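Long-range contact in cytosine-specific methyltransferase (Escherichia coli O157:H7 EDL933, PDB 3G7U), which probably transfers the methyl group of S-adenosyl-L-methionine to the C5 position of cytosine in DNA: residues Asp33-Pro45 with Trp333-Gln346. Numbering follows the deposited sequence.
Sequences DQHAINTHAINFP and WFRFHVTKWHSFRQ
N43, in the last turn of helix 34-43, lies across the ring of F334. N43 CB makes a CH-pi contact over the F334 face, 4.1 Å from the ring centroid. CG follows over the ring centre, leaving the amide stacked on the ring with the planes only 7° apart. At the tip, both polar atoms grip the backbone of R335. N43 OD1 accepts from R335 N at 2.8 Å, through an in-plane lone pair, and takes a second bond from a water shared with W333 O. ND2 gives one proton almost straight (172°) to R335 O and the other to T39 O, a carbonyl of its own helix. These bonds fix the rotation of the amide. In the class I methyltransferase fold, helix 34-43 follows strand 25-30 of the central sheet, and here the loop leading into helix 340-348 runs along it. One helical turn back, T39 OG1 accepts a hydrogen bond from Q346 NE2 at 2.9 Å, while Q346 OE1 accepts from H337 N; the one amide of Q346 joins helix 34-43 to the loop at H337. CG anti to its carbonyl carbon (chi1 -63°) places the H35 ring against H342, where the two stack face-to-face, centroids 4.1 Å apart; H337 meets the same H35 ring obliquely.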
ATOM      1  N   ASP A  33       3.494  -8.700 -11.928  1.00 21.88           N
ATOM      2  CA  ASP A  33       2.410  -8.206 -12.750  1.00 20.98           C
ATOM      3  C   ASP A  33       2.877  -7.000 -13.528  1.00 22.55           C
ATOM      4  O   ASP A  33       3.315  -6.030 -12.949  1.00 23.37           O
ATOM      5  CB  ASP A  33       1.205  -7.841 -11.866  1.00 21.26           C
ATOM      6  CG  ASP A  33       0.030  -7.349 -12.669  1.00 29.79           C
ATOM      7  OD1 ASP A  33      -0.795  -8.195 -13.052  1.00 28.74           O
ATOM      8  OD2 ASP A  33      -0.087  -6.130 -12.895  1.00 26.76           O
ATOM      9  N   GLN A  34       2.715  -7.032 -14.850  1.00 23.65           N
ATOM     10  CA  GLN A  34       3.197  -5.982 -15.706  1.00 22.10           C
ATOM     11  C   GLN A  34       2.545  -4.638 -15.416  1.00 21.14           C
ATOM     12  O   GLN A  34       3.221  -3.640 -15.350  1.00 24.33           O
ATOM     13  CB  GLN A  34       2.964  -6.357 -17.173  1.00 28.63           C
ATOM     14  CG  GLN A  34       3.432  -5.294 -18.150  1.00 41.64           C
ATOM     15  CD  GLN A  34       2.871  -5.538 -19.535  1.00 53.61           C
ATOM     16  OE1 GLN A  34       3.263  -6.492 -20.209  1.00 52.65           O
ATOM     17  NE2 GLN A  34       1.924  -4.696 -19.956  1.00 57.10           N
ATOM     18  N   HIS A  35       1.235  -4.612 -15.191  1.00 21.06           N
ATOM     19  CA  HIS A  35       0.597  -3.341 -14.893  1.00 20.00           C
ATOM     20  C   HIS A  35       1.038  -2.733 -13.547  1.00 15.63           C
ATOM     21  O   HIS A  35       1.254  -1.521 -13.449  1.00 23.68           O
ATOM     22  CB  HIS A  35      -0.923  -3.503 -14.887  1.00 24.14           C
ATOM     23  CG  HIS A  35      -1.471  -3.896 -16.216  1.00 33.07           C
ATOM     24  ND1 HIS A  35      -1.463  -3.044 -17.299  1.00 40.12           N
ATOM     25  CD2 HIS A  35      -1.987  -5.064 -16.658  1.00 36.14           C
ATOM     26  CE1 HIS A  35      -1.984  -3.659 -18.344  1.00 40.71           C
ATOM     27  NE2 HIS A  35      -2.314  -4.885 -17.980  1.00 38.92           N
ATOM     28  N   ALA A  36       1.121  -3.585 -12.529  1.00 19.64           N
ATOM     29  CA  ALA A  36       1.554  -3.172 -11.206  1.00 18.09           C
ATOM     30  C   ALA A  36       2.968  -2.650 -11.264  1.00 19.84           C
ATOM     31  O   ALA A  36       3.245  -1.556 -10.780  1.00 17.84           O
ATOM     32  CB  ALA A  36       1.444  -4.312 -10.229  1.00 17.86           C
ATOM     33  N   ILE A  37       3.879  -3.398 -11.902  1.00 19.27           N
ATOM     34  CA  ILE A  37       5.255  -2.908 -11.914  1.00 20.06           C
ATOM     35  C   ILE A  37       5.470  -1.689 -12.810  1.00 20.28           C
ATOM     36  O   ILE A  37       6.311  -0.830 -12.501  1.00 21.76           O
ATOM     37  CB  ILE A  37       6.306  -4.007 -12.261  1.00 22.96           C
ATOM     38  CG1 ILE A  37       7.676  -3.609 -11.684  1.00 23.94           C
ATOM     39  CG2 ILE A  37       6.356  -4.295 -13.782  1.00 25.47           C
ATOM     40  CD1 ILE A  37       8.722  -4.658 -11.887  1.00 22.77           C
ATOM     41  N   ASN A  38       4.716  -1.566 -13.903  1.00 17.60           N
ATOM     42  CA  ASN A  38       4.789  -0.354 -14.686  1.00 21.13           C
ATOM     43  C   ASN A  38       4.331   0.818 -13.850  1.00 22.78           C
ATOM     44  O   ASN A  38       4.915   1.897 -13.902  1.00 21.52           O
ATOM     45  CB  ASN A  38       3.929  -0.484 -15.954  1.00 23.93           C
ATOM     46  CG  ASN A  38       4.598  -1.342 -17.004  1.00 30.65           C
ATOM     47  OD1 ASN A  38       5.787  -1.660 -16.894  1.00 34.88           O
ATOM     48  ND2 ASN A  38       3.838  -1.731 -18.027  1.00 32.91           N
ATOM     49  N   THR A  39       3.283   0.616 -13.077  1.00 19.29           N
ATOM     50  CA  THR A  39       2.835   1.723 -12.208  1.00 19.33           C
ATOM     51  C   THR A  39       3.856   2.075 -11.115  1.00 23.02           C
ATOM     52  O   THR A  39       4.069   3.254 -10.782  1.00 20.76           O
ATOM     53  CB  THR A  39       1.436   1.470 -11.621  1.00 24.04           C
ATOM     54  OG1 THR A  39       0.512   1.439 -12.719  1.00 26.69           O
ATOM     55  CG2 THR A  39       1.055   2.579 -10.639  1.00 21.17           C
ATOM     56  N   HIS A  40       4.521   1.047 -10.586  1.00 17.56           N
ATOM     57  CA  HIS A  40       5.554   1.278  -9.596  1.00 19.75           C
ATOM     58  C   HIS A  40       6.629   2.152 -10.252  1.00 22.57           C
ATOM     59  O   HIS A  40       7.061   3.168  -9.655  1.00 21.57           O
ATOM     60  CB  HIS A  40       6.125  -0.050  -9.091  1.00 14.74           C
ATOM     61  CG  HIS A  40       6.927   0.093  -7.841  1.00 17.63           C
ATOM     62  ND1 HIS A  40       8.200   0.647  -7.838  1.00 19.63           N
ATOM     63  CD2 HIS A  40       6.672  -0.280  -6.565  1.00 18.08           C
ATOM     64  CE1 HIS A  40       8.664   0.654  -6.604  1.00 19.10           C
ATOM     65  NE2 HIS A  40       7.772   0.072  -5.818  1.00 21.15           N
ATOM     66  N   ALA A  41       7.021   1.826 -11.491  1.00 19.78           N
ATOM     67  CA  ALA A  41       8.090   2.606 -12.165  1.00 20.88           C
ATOM     68  C   ALA A  41       7.700   4.035 -12.454  1.00 22.05           C
ATOM     69  O   ALA A  41       8.539   4.921 -12.460  1.00 25.97           O
ATOM     70  CB  ALA A  41       8.557   1.934 -13.450  1.00 22.42           C
ATOM     71  N   ILE A  42       6.415   4.268 -12.703  1.00 23.08           N
ATOM     72  CA  ILE A  42       5.935   5.648 -12.927  1.00 21.56           C
ATOM     73  C   ILE A  42       6.118   6.503 -11.670  1.00 27.17           C
ATOM     74  O   ILE A  42       6.503   7.673 -11.743  1.00 24.57           O
ATOM     75  CB  ILE A  42       4.433   5.672 -13.345  1.00 22.81           C
ATOM     76  CG1 ILE A  42       4.231   5.164 -14.785  1.00 27.98           C
ATOM     77  CG2 ILE A  42       3.873   7.100 -13.281  1.00 21.29           C
ATOM     78  CD1 ILE A  42       5.049   5.909 -15.844  1.00 33.77           C
ATOM     79  N   ASN A  43       5.865   5.908 -10.518  1.00 25.94           N
ATOM     80  CA  ASN A  43       5.896   6.645  -9.271  1.00 22.96           C
ATOM     81  C   ASN A  43       7.266   6.591  -8.619  1.00 24.98           C
ATOM     82  O   ASN A  43       7.599   7.434  -7.806  1.00 22.87           O
ATOM     83  CB  ASN A  43       4.837   6.113  -8.326  1.00 22.75           C
ATOM     84  CG  ASN A  43       3.445   6.468  -8.799  1.00 21.68           C
ATOM     85  OD1 ASN A  43       2.997   7.645  -8.684  1.00 22.97           O
ATOM     86  ND2 ASN A  43       2.778   5.497  -9.405  1.00 22.70           N
ATOM     87  N   PHE A  44       8.066   5.585  -8.982  1.00 22.43           N
ATOM     88  CA  PHE A  44       9.429   5.447  -8.416  1.00 22.09           C
ATOM     89  C   PHE A  44      10.451   5.331  -9.561  1.00 23.66           C
ATOM     90  O   PHE A  44      11.075   4.278  -9.742  1.00 24.14           O
ATOM     91  CB  PHE A  44       9.528   4.210  -7.505  1.00 22.37           C
ATOM     92  CG  PHE A  44       8.648   4.278  -6.298  1.00 22.23           C
ATOM     93  CD1 PHE A  44       9.110   4.832  -5.096  1.00 25.79           C
ATOM     94  CD2 PHE A  44       7.316   3.854  -6.386  1.00 23.31           C
ATOM     95  CE1 PHE A  44       8.252   4.919  -3.962  1.00 25.50           C
ATOM     96  CE2 PHE A  44       6.443   3.940  -5.282  1.00 19.85           C
ATOM     97  CZ  PHE A  44       6.923   4.481  -4.058  1.00 21.58           C
ATOM     98  N   PRO A  45      10.615   6.398 -10.353  1.00 24.77           N
ATOM     99  CA  PRO A  45      11.423   6.267 -11.572  1.00 28.07           C
ATOM    100  C   PRO A  45      12.893   5.990 -11.348  1.00 29.90           C
ATOM    101  O   PRO A  45      13.554   5.574 -12.292  1.00 31.23           O
ATOM    102  CB  PRO A  45      11.236   7.613 -12.288  1.00 29.43           C
ATOM    103  CG  PRO A  45      10.806   8.532 -11.253  1.00 26.82           C
ATOM    104  CD  PRO A  45      10.096   7.763 -10.183  1.00 30.34           C
ATOM    105  N   TRP A 333      -0.787  12.940  -5.546  1.00 21.89           N
ATOM    106  CA  TRP A 333       0.237  12.955  -6.605  1.00 22.29           C
ATOM    107  C   TRP A 333       0.679  11.559  -7.085  1.00 24.43           C
ATOM    108  O   TRP A 333       1.404  11.446  -8.055  1.00 23.59           O
ATOM    109  CB  TRP A 333       1.459  13.812  -6.178  1.00 20.24           C
ATOM    110  CG  TRP A 333       2.063  13.457  -4.834  1.00 25.95           C
ATOM    111  CD1 TRP A 333       1.826  14.076  -3.651  1.00 22.54           C
ATOM    112  CD2 TRP A 333       3.027  12.398  -4.545  1.00 24.55           C
ATOM    113  NE1 TRP A 333       2.588  13.509  -2.645  1.00 24.27           N
ATOM    114  CE2 TRP A 333       3.334  12.482  -3.165  1.00 24.76           C
ATOM    115  CE3 TRP A 333       3.671  11.422  -5.329  1.00 26.55           C
ATOM    116  CZ2 TRP A 333       4.229  11.603  -2.529  1.00 25.62           C
ATOM    117  CZ3 TRP A 333       4.563  10.550  -4.713  1.00 26.64           C
ATOM    118  CH2 TRP A 333       4.836  10.639  -3.322  1.00 26.76           C
ATOM    119  N   PHE A 334       0.191  10.513  -6.414  1.00 20.31           N
ATOM    120  CA  PHE A 334       0.500   9.137  -6.810  1.00 19.64           C
ATOM    121  C   PHE A 334      -0.355   8.812  -8.036  1.00 22.13           C
ATOM    122  O   PHE A 334      -1.557   9.057  -8.055  1.00 23.35           O
ATOM    123  CB  PHE A 334       0.227   8.183  -5.640  1.00 18.22           C
ATOM    124  CG  PHE A 334       0.911   6.857  -5.774  1.00 21.13           C
ATOM    125  CD1 PHE A 334       2.171   6.651  -5.177  1.00 20.23           C
ATOM    126  CD2 PHE A 334       0.336   5.844  -6.524  1.00 18.65           C
ATOM    127  CE1 PHE A 334       2.845   5.428  -5.324  1.00 21.29           C
ATOM    128  CE2 PHE A 334       1.003   4.591  -6.663  1.00 22.12           C
ATOM    129  CZ  PHE A 334       2.251   4.414  -6.057  1.00 19.18           C
ATOM    130  N   ARG A 335       0.261   8.246  -9.071  1.00 21.01           N
ATOM    131  CA  ARG A 335      -0.429   8.054 -10.335  1.00 21.05           C
ATOM    132  C   ARG A 335      -0.710   6.584 -10.557  1.00 23.08           C
ATOM    133  O   ARG A 335       0.201   5.765 -10.457  1.00 24.54           O
ATOM    134  CB  ARG A 335       0.443   8.564 -11.470  1.00 21.25           C
ATOM    135  CG  ARG A 335      -0.294   8.641 -12.809  1.00 22.08           C
ATOM    136  CD  ARG A 335       0.609   9.315 -13.853  1.00 23.60           C
ATOM    137  NE  ARG A 335      -0.063   9.389 -15.145  1.00 27.50           N
ATOM    138  CZ  ARG A 335       0.243  10.260 -16.106  1.00 29.87           C
ATOM    139  NH1 ARG A 335       1.202  11.163 -15.895  1.00 25.75           N
ATOM    140  NH2 ARG A 335      -0.439  10.257 -17.263  1.00 26.94           N
ATOM    141  N   PHE A 336      -1.958   6.241 -10.851  1.00 17.90           N
ATOM    142  CA  PHE A 336      -2.321   4.821 -11.052  1.00 21.49           C
ATOM    143  C   PHE A 336      -2.560   4.545 -12.519  1.00 22.46           C
ATOM    144  O   PHE A 336      -2.545   5.464 -13.339  1.00 22.63           O
ATOM    145  CB  PHE A 336      -3.593   4.471 -10.262  1.00 22.16           C
ATOM    146  CG  PHE A 336      -3.395   4.564  -8.794  1.00 22.92           C
ATOM    147  CD1 PHE A 336      -2.879   3.488  -8.100  1.00 23.40           C
ATOM    148  CD2 PHE A 336      -3.623   5.768  -8.114  1.00 21.96           C
ATOM    149  CE1 PHE A 336      -2.612   3.586  -6.731  1.00 24.55           C
ATOM    150  CE2 PHE A 336      -3.361   5.882  -6.730  1.00 22.27           C
ATOM    151  CZ  PHE A 336      -2.873   4.783  -6.040  1.00 24.50           C
ATOM    152  N   HIS A 337      -2.786   3.276 -12.867  1.00 21.19           N
ATOM    153  CA  HIS A 337      -3.176   2.942 -14.230  1.00 23.94           C
ATOM    154  C   HIS A 337      -4.416   3.726 -14.641  1.00 27.06           C
ATOM    155  O   HIS A 337      -5.301   3.999 -13.814  1.00 32.06           O
ATOM    156  CB  HIS A 337      -3.455   1.438 -14.333  1.00 24.30           C
ATOM    157  CG  HIS A 337      -3.477   0.930 -15.747  1.00 30.44           C
ATOM    158  ND1 HIS A 337      -4.626   0.910 -16.516  1.00 33.67           N
ATOM    159  CD2 HIS A 337      -2.488   0.429 -16.530  1.00 32.58           C
ATOM    160  CE1 HIS A 337      -4.344   0.420 -17.712  1.00 35.53           C
ATOM    161  NE2 HIS A 337      -3.053   0.133 -17.753  1.00 34.29           N
ATOM    162  N   VAL A 338      -4.506   4.030 -15.936  1.00 33.06           N
ATOM    163  CA  VAL A 338      -5.612   4.846 -16.474  0.50 34.25           C
ATOM    164  C   VAL A 338      -7.011   4.235 -16.321  1.00 35.22           C
ATOM    165  O   VAL A 338      -8.000   4.974 -16.125  1.00 36.98           O
ATOM    166  CB  VAL A 338      -5.385   5.277 -17.964  0.50 36.82           C
ATOM    167  CG1 VAL A 338      -4.282   6.308 -18.066  0.50 38.97           C
ATOM    168  CG2 VAL A 338      -5.079   4.076 -18.873  0.50 36.39           C
ATOM    169  N   THR A 339      -7.120   2.906 -16.378  1.00 28.75           N
ATOM    170  CA  THR A 339      -8.443   2.278 -16.363  1.00 32.30           C
ATOM    171  C   THR A 339      -8.892   2.088 -14.934  1.00 36.75           C
ATOM    172  O   THR A 339      -8.038   1.865 -14.060  1.00 37.85           O
ATOM    173  CB  THR A 339      -8.408   0.877 -17.020  1.00 31.24           C
ATOM    174  OG1 THR A 339      -7.506   0.045 -16.285  1.00 35.51           O
ATOM    175  CG2 THR A 339      -7.935   0.949 -18.493  1.00 34.08           C
ATOM    176  N   LYS A 340     -10.210   2.171 -14.709  1.00 32.63           N
ATOM    177  CA  LYS A 340     -10.809   1.939 -13.400  0.50 33.04           C
ATOM    178  C   LYS A 340     -10.557   0.520 -12.927  1.00 33.01           C
ATOM    179  O   LYS A 340     -10.232   0.297 -11.778  1.00 31.42           O
ATOM    180  CB  LYS A 340     -12.317   2.196 -13.447  0.50 33.00           C
ATOM    181  CG  LYS A 340     -12.679   3.669 -13.498  0.50 36.49           C
ATOM    182  CD  LYS A 340     -14.185   3.857 -13.576  0.50 36.80           C
ATOM    183  CE  LYS A 340     -14.693   3.702 -15.006  0.50 36.85           C
ATOM    184  NZ  LYS A 340     -14.154   4.738 -15.927  0.50 37.94           N
ATOM    185  N   TRP A 341     -10.715  -0.425 -13.844  1.00 30.14           N
ATOM    186  CA  TRP A 341     -10.513  -1.829 -13.572  1.00 33.17           C
ATOM    187  C   TRP A 341      -9.145  -2.082 -12.909  1.00 30.11           C
ATOM    188  O   TRP A 341      -9.057  -2.715 -11.851  1.00 29.30           O
ATOM    189  CB  TRP A 341     -10.595  -2.596 -14.902  1.00 37.07           C
ATOM    190  CG  TRP A 341     -10.104  -3.963 -14.763  1.00 45.36           C
ATOM    191  CD1 TRP A 341      -8.853  -4.431 -15.073  1.00 49.78           C
ATOM    192  CD2 TRP A 341     -10.812  -5.053 -14.195  1.00 48.61           C
ATOM    193  NE1 TRP A 341      -8.749  -5.757 -14.742  1.00 50.55           N
ATOM    194  CE2 TRP A 341      -9.943  -6.168 -14.212  1.00 48.69           C
ATOM    195  CE3 TRP A 341     -12.110  -5.207 -13.684  1.00 52.71           C
ATOM    196  CZ2 TRP A 341     -10.324  -7.418 -13.735  1.00 49.47           C
ATOM    197  CZ3 TRP A 341     -12.493  -6.450 -13.212  1.00 50.13           C
ATOM    198  CH2 TRP A 341     -11.601  -7.544 -13.243  1.00 50.05           C
ATOM    199  N   HIS A 342      -8.087  -1.582 -13.538  1.00 24.84           N
ATOM    200  CA  HIS A 342      -6.730  -1.819 -13.034  1.00 25.81           C
ATOM    201  C   HIS A 342      -6.423  -0.991 -11.809  1.00 24.61           C
ATOM    202  O   HIS A 342      -5.869  -1.519 -10.870  1.00 26.38           O
ATOM    203  CB  HIS A 342      -5.674  -1.595 -14.114  1.00 25.50           C
ATOM    204  CG  HIS A 342      -5.641  -2.691 -15.134  1.00 33.00           C
ATOM    205  ND1 HIS A 342      -5.399  -4.006 -14.794  1.00 38.42           N
ATOM    206  CD2 HIS A 342      -5.851  -2.677 -16.472  1.00 38.28           C
ATOM    207  CE1 HIS A 342      -5.452  -4.753 -15.884  1.00 40.50           C
ATOM    208  NE2 HIS A 342      -5.722  -3.971 -16.915  1.00 40.16           N
ATOM    209  N   SER A 343      -6.806   0.284 -11.810  1.00 26.22           N
ATOM    210  CA  SER A 343      -6.463   1.150 -10.685  0.50 22.88           C
ATOM    211  C   SER A 343      -7.114   0.652  -9.385  1.00 23.87           C
ATOM    212  O   SER A 343      -6.468   0.645  -8.347  1.00 22.34           O
ATOM    213  CB  SER A 343      -6.796   2.613 -11.006  0.50 21.11           C
ATOM    214  OG  SER A 343      -8.179   2.769 -11.336  0.50 17.26           O
ATOM    215  N   PHE A 344      -8.375   0.192  -9.442  1.00 21.30           N
ATOM    216  CA  PHE A 344      -9.040  -0.304  -8.233  1.00 24.90           C
ATOM    217  C   PHE A 344      -8.358  -1.537  -7.664  1.00 28.42           C
ATOM    218  O   PHE A 344      -8.238  -1.680  -6.434  1.00 27.84           O
ATOM    219  CB  PHE A 344     -10.513  -0.616  -8.503  1.00 24.54           C
ATOM    220  CG  PHE A 344     -11.408   0.587  -8.423  1.00 28.94           C
ATOM    221  CD1 PHE A 344     -12.011   1.084  -9.569  1.00 32.66           C
ATOM    222  CD2 PHE A 344     -11.641   1.212  -7.221  1.00 37.76           C
ATOM    223  CE1 PHE A 344     -12.835   2.181  -9.519  1.00 38.75           C
ATOM    224  CE2 PHE A 344     -12.467   2.332  -7.165  1.00 36.76           C
ATOM    225  CZ  PHE A 344     -13.051   2.813  -8.307  1.00 34.06           C
ATOM    226  N   ARG A 345      -7.953  -2.446  -8.547  1.00 27.97           N
ATOM    227  CA  ARG A 345      -7.115  -3.581  -8.143  1.00 25.62           C
ATOM    228  C   ARG A 345      -5.785  -3.112  -7.557  1.00 23.08           C
ATOM    229  O   ARG A 345      -5.413  -3.584  -6.482  1.00 25.96           O
ATOM    230  CB  ARG A 345      -6.896  -4.566  -9.293  1.00 28.49           C
ATOM    231  CG  ARG A 345      -8.121  -5.420  -9.562  1.00 35.54           C
ATOM    232  CD  ARG A 345      -8.129  -5.971 -11.001  1.00 46.00           C
ATOM    233  NE  ARG A 345      -7.018  -6.885 -11.257  1.00 54.77           N
ATOM    234  CZ  ARG A 345      -7.051  -8.198 -11.024  1.00 61.93           C
ATOM    235  NH1 ARG A 345      -8.151  -8.768 -10.526  1.00 59.45           N
ATOM    236  NH2 ARG A 345      -5.980  -8.947 -11.293  1.00 61.01           N
ATOM    237  N   GLN A 346      -5.085  -2.171  -8.204  1.00 22.34           N
ATOM    238  CA  GLN A 346      -3.803  -1.677  -7.662  1.00 22.75           C
ATOM    239  C   GLN A 346      -3.940  -1.090  -6.253  1.00 27.06           C
ATOM    240  O   GLN A 346      -3.107  -1.335  -5.373  1.00 23.77           O
ATOM    241  CB  GLN A 346      -3.190  -0.630  -8.587  1.00 21.69           C
ATOM    242  CG  GLN A 346      -2.788  -1.221  -9.965  1.00 20.50           C
ATOM    243  CD  GLN A 346      -2.225  -0.204 -10.919  1.00 23.79           C
ATOM    244  OE1 GLN A 346      -2.556   0.954 -10.874  1.00 23.52           O
ATOM    245  NE2 GLN A 346      -1.345  -0.636 -11.786  1.00 22.47           N
TER
HETATM  246  O   HOH W   1      -2.022  -4.054 -11.636  1.00 35.18           O
HETATM  247  O   HOH W   2       0.651   4.381 -13.259  1.00 33.80           O
HETATM  248  O   HOH W   3       3.717  10.137  -8.654  1.00 25.93           O